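Local atomic coordinates of insulinase family protease (Yersinia pestis, PDB entry 3GO9), a protein that is a predicted protease of the insulinase (M16) family, whose peptidase activity and substrates are not established. Residues V306-D320 / H333-F347. Residues are numbered along the deposited sequence; the frame is centred on the assembly and turned at random.
Sequences VLEKNNQKNLKLGFD and HLNTPVENLTANMTF. With ZN (zinc ion), chain E.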
ATOM      1  N   VAL A 306     -19.650  15.810 -14.616  1.00 16.33           N
ATOM      2  CA  VAL A 306     -20.689  16.828 -14.313  1.00 15.60           C
ATOM      3  C   VAL A 306     -19.984  18.097 -13.888  1.00 15.37           C
ATOM      4  O   VAL A 306     -20.398  19.197 -14.266  1.00 16.64           O
ATOM      5  CB  VAL A 306     -21.642  16.353 -13.196  1.00 15.43           C
ATOM      6  CG1 VAL A 306     -22.596  17.478 -12.785  1.00 14.17           C
ATOM      7  CG2 VAL A 306     -22.471  15.141 -13.652  1.00 14.81           C
ATOM      8  N   LEU A 307     -18.946  17.973 -13.067  1.00 14.89           N
ATOM      9  CA  LEU A 307     -18.167  19.147 -12.636  1.00 15.58           C
ATOM     10  C   LEU A 307     -17.496  19.881 -13.816  1.00 17.33           C
ATOM     11  O   LEU A 307     -17.520  21.129 -13.874  1.00 16.02           O
ATOM     12  CB  LEU A 307     -17.131  18.761 -11.590  1.00 14.69           C
ATOM     13  CG  LEU A 307     -16.303  19.880 -10.970  1.00 16.62           C
ATOM     14  CD1 LEU A 307     -17.176  21.034 -10.422  1.00 16.40           C
ATOM     15  CD2 LEU A 307     -15.392  19.288  -9.861  1.00 13.61           C
ATOM     16  N   GLU A 308     -16.920  19.133 -14.763  1.00 18.64           N
ATOM     17  CA  GLU A 308     -16.280  19.757 -15.935  0.60 20.30           C
ATOM     18  C   GLU A 308     -17.316  20.547 -16.736  1.00 19.95           C
ATOM     19  O   GLU A 308     -17.023  21.611 -17.293  1.00 21.62           O
ATOM     20  CB  GLU A 308     -15.530  18.707 -16.796  0.60 21.01           C
ATOM     21  CG  GLU A 308     -16.238  18.173 -18.048  0.60 24.14           C
ATOM     22  CD  GLU A 308     -15.731  16.799 -18.489  0.60 28.97           C
ATOM     23  OE1 GLU A 308     -15.193  16.033 -17.650  0.60 31.61           O
ATOM     24  OE2 GLU A 308     -15.892  16.469 -19.683  0.60 32.69           O
ATOM     25  N   LYS A 309     -18.544  20.066 -16.784  1.00 19.49           N
ATOM     26  CA  LYS A 309     -19.582  20.765 -17.544  1.00 19.72           C
ATOM     27  C   LYS A 309     -20.242  21.910 -16.760  1.00 18.69           C
ATOM     28  O   LYS A 309     -20.734  22.872 -17.363  1.00 20.27           O
ATOM     29  CB  LYS A 309     -20.626  19.779 -17.982  1.00 20.61           C
ATOM     30  CG  LYS A 309     -21.560  20.316 -19.021  1.00 22.68           C
ATOM     31  CD  LYS A 309     -21.846  19.279 -20.089  1.00 26.88           C
ATOM     32  CE  LYS A 309     -22.631  19.903 -21.249  1.00 27.51           C
ATOM     33  NZ  LYS A 309     -24.001  19.355 -21.366  1.00 28.28           N
ATOM     34  N   ASN A 310     -20.289  21.765 -15.428  1.00 16.36           N
ATOM     35  CA  ASN A 310     -20.972  22.684 -14.526  1.00 15.74           C
ATOM     36  C   ASN A 310     -20.058  23.175 -13.399  1.00 15.36           C
ATOM     37  O   ASN A 310     -20.072  22.604 -12.285  1.00 14.17           O
ATOM     38  CB  ASN A 310     -22.182  21.982 -13.926  1.00 15.08           C
ATOM     39  CG  ASN A 310     -23.153  21.567 -14.956  1.00 14.97           C
ATOM     40  OD1 ASN A 310     -23.991  22.369 -15.412  1.00 14.50           O
ATOM     41  ND2 ASN A 310     -23.099  20.290 -15.334  1.00 17.20           N
ATOM     42  N   ASN A 311     -19.284  24.227 -13.693  1.00 14.98           N
ATOM     43  CA  ASN A 311     -18.265  24.713 -12.776  1.00 17.16           C
ATOM     44  C   ASN A 311     -18.880  25.036 -11.413  1.00 16.21           C
ATOM     45  O   ASN A 311     -19.949  25.683 -11.319  1.00 13.18           O
ATOM     46  CB  ASN A 311     -17.560  25.959 -13.310  1.00 18.98           C
ATOM     47  CG  ASN A 311     -16.860  25.730 -14.643  1.00 23.47           C
ATOM     48  OD1 ASN A 311     -16.314  24.653 -14.891  1.00 30.60           O
ATOM     49  ND2 ASN A 311     -16.882  26.744 -15.504  1.00 28.70           N
ATOM     50  N   GLN A 312     -18.186  24.582 -10.369  1.00 16.85           N
ATOM     51  CA  GLN A 312     -18.513  24.875  -8.964  1.00 17.81           C
ATOM     52  C   GLN A 312     -17.352  25.694  -8.376  1.00 19.27           C
ATOM     53  O   GLN A 312     -16.203  25.254  -8.427  1.00 21.17           O
ATOM     54  CB  GLN A 312     -18.681  23.583  -8.140  1.00 17.88           C
ATOM     55  CG  GLN A 312     -19.766  22.647  -8.608  1.00 17.02           C
ATOM     56  CD  GLN A 312     -21.118  23.322  -8.764  1.00 17.61           C
ATOM     57  OE1 GLN A 312     -21.607  23.919  -7.813  1.00 18.52           O
ATOM     58  NE2 GLN A 312     -21.704  23.275  -9.984  1.00 14.22           N
ATOM     59  N   LYS A 313     -17.674  26.810  -7.744  1.00 18.99           N
ATOM     60  CA  LYS A 313     -16.667  27.781  -7.250  0.60 19.35           C
ATOM     61  C   LYS A 313     -15.621  27.134  -6.328  1.00 18.95           C
ATOM     62  O   LYS A 313     -15.944  26.688  -5.226  1.00 18.12           O
ATOM     63  CB  LYS A 313     -17.379  28.931  -6.493  0.60 19.92           C
ATOM     64  CG  LYS A 313     -16.485  30.122  -6.090  0.60 21.21           C
ATOM     65  CD  LYS A 313     -16.812  31.389  -6.897  0.60 23.63           C
ATOM     66  CE  LYS A 313     -15.811  32.507  -6.644  0.60 24.45           C
ATOM     67  NZ  LYS A 313     -16.338  33.795  -7.160  0.60 26.87           N
ATOM     68  N   ASN A 314     -14.368  27.080  -6.792  1.00 18.60           N
ATOM     69  CA  ASN A 314     -13.236  26.624  -5.997  1.00 17.63           C
ATOM     70  C   ASN A 314     -13.254  25.153  -5.549  1.00 18.13           C
ATOM     71  O   ASN A 314     -12.613  24.797  -4.554  1.00 17.47           O
ATOM     72  CB  ASN A 314     -13.079  27.530  -4.779  1.00 17.54           C
ATOM     73  CG  ASN A 314     -12.964  28.978  -5.156  1.00 20.59           C
ATOM     74  OD1 ASN A 314     -12.205  29.304  -6.050  1.00 23.15           O
ATOM     75  ND2 ASN A 314     -13.702  29.858  -4.477  1.00 22.92           N
ATOM     76  N   LEU A 315     -13.962  24.317  -6.288  1.00 17.86           N
ATOM     77  CA  LEU A 315     -14.022  22.881  -5.950  1.00 17.87           C
ATOM     78  C   LEU A 315     -13.002  22.082  -6.709  1.00 17.98           C
ATOM     79  O   LEU A 315     -13.008  22.158  -7.947  1.00 19.15           O
ATOM     80  CB  LEU A 315     -15.393  22.311  -6.266  1.00 17.12           C
ATOM     81  CG  LEU A 315     -15.631  20.847  -5.898  1.00 16.56           C
ATOM     82  CD1 LEU A 315     -15.206  20.496  -4.457  1.00 17.41           C
ATOM     83  CD2 LEU A 315     -17.090  20.487  -6.139  1.00 17.91           C
ATOM     84  N   LYS A 316     -12.156  21.304  -6.009  1.00 17.43           N
ATOM     85  CA  LYS A 316     -11.355  20.251  -6.627  1.00 18.65           C
ATOM     86  C   LYS A 316     -11.699  18.911  -5.978  1.00 18.59           C
ATOM     87  O   LYS A 316     -11.741  18.814  -4.752  1.00 18.74           O
ATOM     88  CB  LYS A 316      -9.857  20.497  -6.465  1.00 19.55           C
ATOM     89  CG  LYS A 316      -9.358  21.775  -7.117  1.00 24.49           C
ATOM     90  CD  LYS A 316      -7.940  22.007  -6.604  1.00 31.30           C
ATOM     91  CE  LYS A 316      -7.067  22.710  -7.617  1.00 35.08           C
ATOM     92  NZ  LYS A 316      -5.686  22.214  -7.437  1.00 37.23           N
ATOM     93  N   LEU A 317     -11.871  17.891  -6.796  1.00 18.06           N
ATOM     94  CA  LEU A 317     -12.344  16.600  -6.330  1.00 19.66           C
ATOM     95  C   LEU A 317     -11.252  15.593  -6.449  1.00 21.14           C
ATOM     96  O   LEU A 317     -10.487  15.602  -7.444  1.00 21.89           O
ATOM     97  CB  LEU A 317     -13.489  16.112  -7.187  1.00 20.56           C
ATOM     98  CG  LEU A 317     -14.748  16.919  -7.124  1.00 20.60           C
ATOM     99  CD1 LEU A 317     -15.747  16.237  -8.029  1.00 23.96           C
ATOM    100  CD2 LEU A 317     -15.236  17.019  -5.686  1.00 24.21           C
ATOM    101  N   GLY A 318     -11.187  14.716  -5.452  1.00 20.17           N
ATOM    102  CA  GLY A 318     -10.231  13.631  -5.399  1.00 20.66           C
ATOM    103  C   GLY A 318     -10.972  12.342  -5.089  1.00 20.97           C
ATOM    104  O   GLY A 318     -12.061  12.379  -4.578  1.00 19.44           O
ATOM    105  N   PHE A 319     -10.432  11.213  -5.507  1.00 21.91           N
ATOM    106  CA  PHE A 319     -11.059   9.930  -5.178  1.00 23.15           C
ATOM    107  C   PHE A 319     -10.029   8.833  -5.004  1.00 23.80           C
ATOM    108  O   PHE A 319      -9.090   8.705  -5.807  1.00 23.48           O
ATOM    109  CB  PHE A 319     -12.025   9.521  -6.263  1.00 24.12           C
ATOM    110  CG  PHE A 319     -12.857   8.329  -5.894  1.00 30.26           C
ATOM    111  CD1 PHE A 319     -13.812   8.422  -4.894  1.00 35.45           C
ATOM    112  CD2 PHE A 319     -12.677   7.107  -6.515  1.00 36.46           C
ATOM    113  CE1 PHE A 319     -14.580   7.328  -4.521  1.00 36.06           C
ATOM    114  CE2 PHE A 319     -13.452   6.017  -6.145  1.00 35.73           C
ATOM    115  CZ  PHE A 319     -14.394   6.137  -5.138  1.00 37.53           C
ATOM    116  N   ASP A 320     -10.176   8.009  -3.984  1.00 22.98           N
ATOM    117  CA  ASP A 320      -9.234   6.901  -3.895  1.00 22.64           C
ATOM    118  C   ASP A 320      -9.792   5.839  -3.025  1.00 21.31           C
ATOM    119  O   ASP A 320     -10.759   6.078  -2.279  1.00 18.86           O
ATOM    120  CB  ASP A 320      -7.883   7.364  -3.349  1.00 24.27           C
ATOM    121  CG  ASP A 320      -8.003   8.077  -2.032  1.00 25.02           C
ATOM    122  OD1 ASP A 320      -8.496   7.508  -1.058  1.00 34.71           O
ATOM    123  OD2 ASP A 320      -7.567   9.231  -1.949  1.00 33.88           O
ATOM    124  N   HIS A 333     -13.022  13.038  -1.972  1.00 13.59           N
ATOM    125  CA  HIS A 333     -12.493  14.204  -1.324  1.00 13.60           C
ATOM    126  C   HIS A 333     -12.920  15.470  -2.047  1.00 12.80           C
ATOM    127  O   HIS A 333     -12.757  15.603  -3.272  1.00 13.41           O
ATOM    128  CB  HIS A 333     -10.978  14.189  -1.359  1.00 14.34           C
ATOM    129  CG  HIS A 333     -10.363  12.989  -0.737  1.00 17.07           C
ATOM    130  ND1 HIS A 333     -10.500  12.700   0.600  1.00 15.84           N
ATOM    131  CD2 HIS A 333      -9.502  12.073  -1.241  1.00 19.26           C
ATOM    132  CE1 HIS A 333      -9.788  11.627   0.886  1.00 20.45           C
ATOM    133  NE2 HIS A 333      -9.184  11.220  -0.213  1.00 19.10           N
ATOM    134  N   LEU A 334     -13.472  16.403  -1.288  1.00 13.34           N
ATOM    135  CA  LEU A 334     -13.870  17.693  -1.788  1.00 13.16           C
ATOM    136  C   LEU A 334     -12.946  18.722  -1.221  1.00 12.84           C
ATOM    137  O   LEU A 334     -13.048  19.095  -0.072  1.00 12.66           O
ATOM    138  CB  LEU A 334     -15.302  18.040  -1.355  1.00 12.89           C
ATOM    139  CG  LEU A 334     -16.484  17.284  -1.921  1.00 13.91           C
ATOM    140  CD1 LEU A 334     -16.453  15.797  -1.573  1.00 15.39           C
ATOM    141  CD2 LEU A 334     -17.796  17.956  -1.439  1.00 14.46           C
ATOM    142  N   ASN A 335     -12.049  19.240  -2.066  1.00 13.38           N
ATOM    143  CA  ASN A 335     -11.113  20.259  -1.606  1.00 14.52           C
ATOM    144  C   ASN A 335     -11.730  21.612  -1.936  1.00 13.57           C
ATOM    145  O   ASN A 335     -12.038  21.888  -3.107  1.00 14.82           O
ATOM    146  CB  ASN A 335      -9.730  20.090  -2.268  1.00 15.66           C
ATOM    147  CG  ASN A 335      -8.720  21.143  -1.801  1.00 20.01           C
ATOM    148  OD1 ASN A 335      -8.131  21.034  -0.710  1.00 28.03           O
ATOM    149  ND2 ASN A 335      -8.562  22.196  -2.601  1.00 26.20           N
ATOM    150  N   THR A 336     -11.985  22.409  -0.910  1.00 12.71           N
ATOM    151  CA  THR A 336     -12.770  23.613  -1.043  1.00 13.48           C
ATOM    152  C   THR A 336     -12.437  24.623   0.034  1.00 13.62           C
ATOM    153  O   THR A 336     -12.211  24.247   1.189  1.00 12.97           O
ATOM    154  CB  THR A 336     -14.281  23.303  -0.953  1.00 13.37           C
ATOM    155  OG1 THR A 336     -15.025  24.534  -0.950  1.00 15.10           O
ATOM    156  CG2 THR A 336     -14.606  22.460   0.315  1.00 12.60           C
ATOM    157  N   PRO A 337     -12.408  25.921  -0.330  1.00 14.40           N
ATOM    158  CA  PRO A 337     -12.416  26.917   0.743  1.00 14.31           C
ATOM    159  C   PRO A 337     -13.641  26.729   1.625  1.00 14.44           C
ATOM    160  O   PRO A 337     -14.710  26.336   1.158  1.00 13.93           O
ATOM    161  CB  PRO A 337     -12.469  28.271  -0.012  1.00 15.86           C
ATOM    162  CG  PRO A 337     -12.018  27.960  -1.370  1.00 14.92           C
ATOM    163  CD  PRO A 337     -12.533  26.549  -1.651  1.00 15.92           C
ATOM    164  N   VAL A 338     -13.475  27.017   2.901  1.00 14.54           N
ATOM    165  CA  VAL A 338     -14.570  26.924   3.854  1.00 15.12           C
ATOM    166  C   VAL A 338     -15.825  27.752   3.446  1.00 14.27           C
ATOM    167  O   VAL A 338     -16.993  27.293   3.664  1.00 14.91           O
ATOM    168  CB  VAL A 338     -14.086  27.252   5.265  1.00 14.64           C
ATOM    169  CG1 VAL A 338     -13.677  28.762   5.429  1.00 16.05           C
ATOM    170  CG2 VAL A 338     -15.148  26.884   6.275  1.00 18.09           C
ATOM    171  N   GLU A 339     -15.598  28.895   2.794  1.00 14.67           N
ATOM    172  CA  GLU A 339     -16.667  29.780   2.332  0.60 15.02           C
ATOM    173  C   GLU A 339     -17.555  29.107   1.283  1.00 14.51           C
ATOM    174  O   GLU A 339     -18.702  29.495   1.093  1.00 14.31           O
ATOM    175  CB  GLU A 339     -16.055  31.059   1.754  0.60 15.42           C
ATOM    176  CG  GLU A 339     -15.414  31.968   2.814  0.60 16.26           C
ATOM    177  CD  GLU A 339     -13.961  31.641   3.203  0.60 18.77           C
ATOM    178  OE1 GLU A 339     -13.360  30.637   2.728  0.60 17.98           O
ATOM    179  OE2 GLU A 339     -13.420  32.412   4.033  0.60 18.55           O
ATOM    180  N   ASN A 340     -17.010  28.105   0.595  1.00 13.22           N
ATOM    181  CA  ASN A 340     -17.728  27.383  -0.456  1.00 13.20           C
ATOM    182  C   ASN A 340     -18.083  25.947  -0.058  1.00 11.87           C
ATOM    183  O   ASN A 340     -18.638  25.215  -0.853  1.00 11.07           O
ATOM    184  CB  ASN A 340     -16.857  27.317  -1.705  1.00 12.96           C
ATOM    185  CG  ASN A 340     -16.386  28.679  -2.178  1.00 15.15           C
ATOM    186  OD1 ASN A 340     -15.185  28.929  -2.273  1.00 17.67           O
ATOM    187  ND2 ASN A 340     -17.312  29.545  -2.484  1.00 17.33           N
ATOM    188  N   LEU A 341     -17.796  25.561   1.180  1.00 11.46           N
ATOM    189  CA  LEU A 341     -18.010  24.196   1.657  1.00 11.55           C
ATOM    190  C   LEU A 341     -19.440  23.678   1.510  1.00 12.23           C
ATOM    191  O   LEU A 341     -19.643  22.618   0.919  1.00 11.55           O
ATOM    192  CB  LEU A 341     -17.597  24.108   3.118  1.00 13.06           C
ATOM    193  CG  LEU A 341     -17.759  22.751   3.807  1.00 12.54           C
ATOM    194  CD1 LEU A 341     -17.003  21.567   3.193  1.00 13.27           C
ATOM    195  CD2 LEU A 341     -17.341  22.903   5.295  1.00 15.78           C
ATOM    196  N   THR A 342     -20.412  24.393   2.063  1.00 12.50           N
ATOM    197  CA  THR A 342     -21.792  23.918   2.015  1.00 13.21           C
ATOM    198  C   THR A 342     -22.294  23.783   0.567  1.00 11.83           C
ATOM    199  O   THR A 342     -22.880  22.774   0.219  1.00 12.16           O
ATOM    200  CB  THR A 342     -22.723  24.771   2.833  1.00 14.76           C
ATOM    201  OG1 THR A 342     -22.270  24.882   4.186  1.00 15.69           O
ATOM    202  CG2 THR A 342     -24.113  24.186   2.811  1.00 16.90           C
ATOM    203  N   ALA A 343     -22.004  24.751  -0.290  1.00 11.44           N
ATOM    204  CA  ALA A 343     -22.409  24.671  -1.704  1.00 11.95           C
ATOM    205  C   ALA A 343     -21.760  23.484  -2.409  1.00 11.33           C
ATOM    206  O   ALA A 343     -22.408  22.763  -3.156  1.00 11.84           O
ATOM    207  CB  ALA A 343     -22.066  25.982  -2.437  1.00 12.65           C
ATOM    208  N   ASN A 344     -20.468  23.267  -2.159  1.00 10.76           N
ATOM    209  CA  ASN A 344     -19.732  22.219  -2.817  1.00 10.50           C
ATOM    210  C   ASN A 344     -20.123  20.823  -2.331  1.00 11.04           C
ATOM    211  O   ASN A 344     -20.273  19.888  -3.120  1.00 10.10           O
ATOM    212  CB  ASN A 344     -18.212  22.474  -2.728  1.00 10.69           C
ATOM    213  CG  ASN A 344     -17.734  23.495  -3.753  1.00 10.68           C
ATOM    214  OD1 ASN A 344     -18.359  23.626  -4.807  1.00 16.47           O
ATOM    215  ND2 ASN A 344     -16.672  24.263  -3.432  1.00 12.12           N
HETATM  216  N   MSE A 345     -20.356  20.705  -1.029  1.00 10.01           N
HETATM  217  CA  MSE A 345     -20.898  19.478  -0.488  1.00 10.14           C
HETATM  218  C   MSE A 345     -22.287  19.164  -1.063  1.00 10.43           C
HETATM  219  O   MSE A 345     -22.587  18.027  -1.420  1.00 11.24           O
HETATM  220  CB  MSE A 345     -20.988  19.545   1.011  1.00 10.74           C
HETATM  221  CG  MSE A 345     -21.533  18.275   1.632  1.00 10.92           C
HETATM  222 SE   MSE A 345     -21.877  18.364   3.572  0.60 13.31          SE
HETATM  223  CE  MSE A 345     -23.440  19.492   3.551  1.00 15.80           C
ATOM    224  N   THR A 346     -23.122  20.199  -1.158  1.00  9.86           N
ATOM    225  CA  THR A 346     -24.473  20.057  -1.718  1.00 10.14           C
ATOM    226  C   THR A 346     -24.414  19.565  -3.170  1.00  9.63           C
ATOM    227  O   THR A 346     -25.192  18.678  -3.572  1.00 10.06           O
ATOM    228  CB  THR A 346     -25.261  21.398  -1.581  1.00 10.18           C
ATOM    229  OG1 THR A 346     -25.499  21.669  -0.182  1.00 12.38           O
ATOM    230  CG2 THR A 346     -26.602  21.293  -2.318  1.00 12.71           C
ATOM    231  N   PHE A 347     -23.483  20.115  -3.950  1.00 10.30           N
ATOM    232  CA  PHE A 347     -23.259  19.706  -5.338  1.00 10.89           C
ATOM    233  C   PHE A 347     -22.984  18.212  -5.398  1.00 10.50           C
ATOM    234  O   PHE A 347     -23.613  17.488  -6.153  1.00 10.84           O
ATOM    235  CB  PHE A 347     -22.059  20.447  -5.956  1.00 10.31           C
ATOM    236  CG  PHE A 347     -21.588  19.827  -7.244  1.00 14.74           C
ATOM    237  CD1 PHE A 347     -22.360  19.943  -8.397  1.00 16.33           C
ATOM    238  CD2 PHE A 347     -20.421  19.090  -7.312  1.00 14.33           C
ATOM    239  CE1 PHE A 347     -21.948  19.362  -9.593  1.00 18.80           C
ATOM    240  CE2 PHE A 347     -20.005  18.481  -8.531  1.00 16.05           C
ATOM    241  CZ  PHE A 347     -20.774  18.606  -9.653  1.00 16.09           C
TER
HETATM  242 ZN    ZN E 604      -7.858   9.547  -0.055  0.60 29.22          ZN
HETATM  243  O   HOH W   1     -10.147  24.077  -3.870  1.00 23.68           O
HETATM  244  O   HOH W   2      -7.974   8.717   1.847  1.00 23.77           O
HETATM  245  O   HOH W   3      -5.952  10.412  -0.180  1.00 40.28           O
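Q312 lies across F347 and illustrates how a glutamine can serve as a flat lid on an aromatic ring. Followed outward, its CB meets N344 OD1 at 3.3 Å; CG sits over the ring face in a CH-pi contact, 3.7 Å from the F347 centroid. A bend at chi2 (-53°) then lays the amide almost parallel to the ring, the planes 3° apart, with CD and NE2 above CD1 and OE1 4.0 Å from F347 CB. NE2 donates to N310 O, which holds the amide in this pose. V306 CG1 lies at the ring's edge, and L315 CD2 touches F347 CD2.

N344 reaches the type II beta turn Q312-L315: its ND2 donates to K313 O (3.1 Å, N-H...O 170°) and to T336 OG1. N314 ND2 bonds N340 OD1 at 2.8 Å. Hairpin 316-324/327-336 follows, 316-324 being an outermost strand of a five-stranded mixed sheet in the M16 inactive-domain region. D320 binds zinc closely through OD2 (1.9 Å), more distantly through OD1 (2.4 Å); H333 NE2 (2.1 Å) and two waters join it. A hydrogen bond between H333 ND1 and S270 OG fixes the imidazole's rotation. N344 thus ties the turn to helix 341-358, N340 to the residues just ahead of it, and zinc cross-links the paired strands.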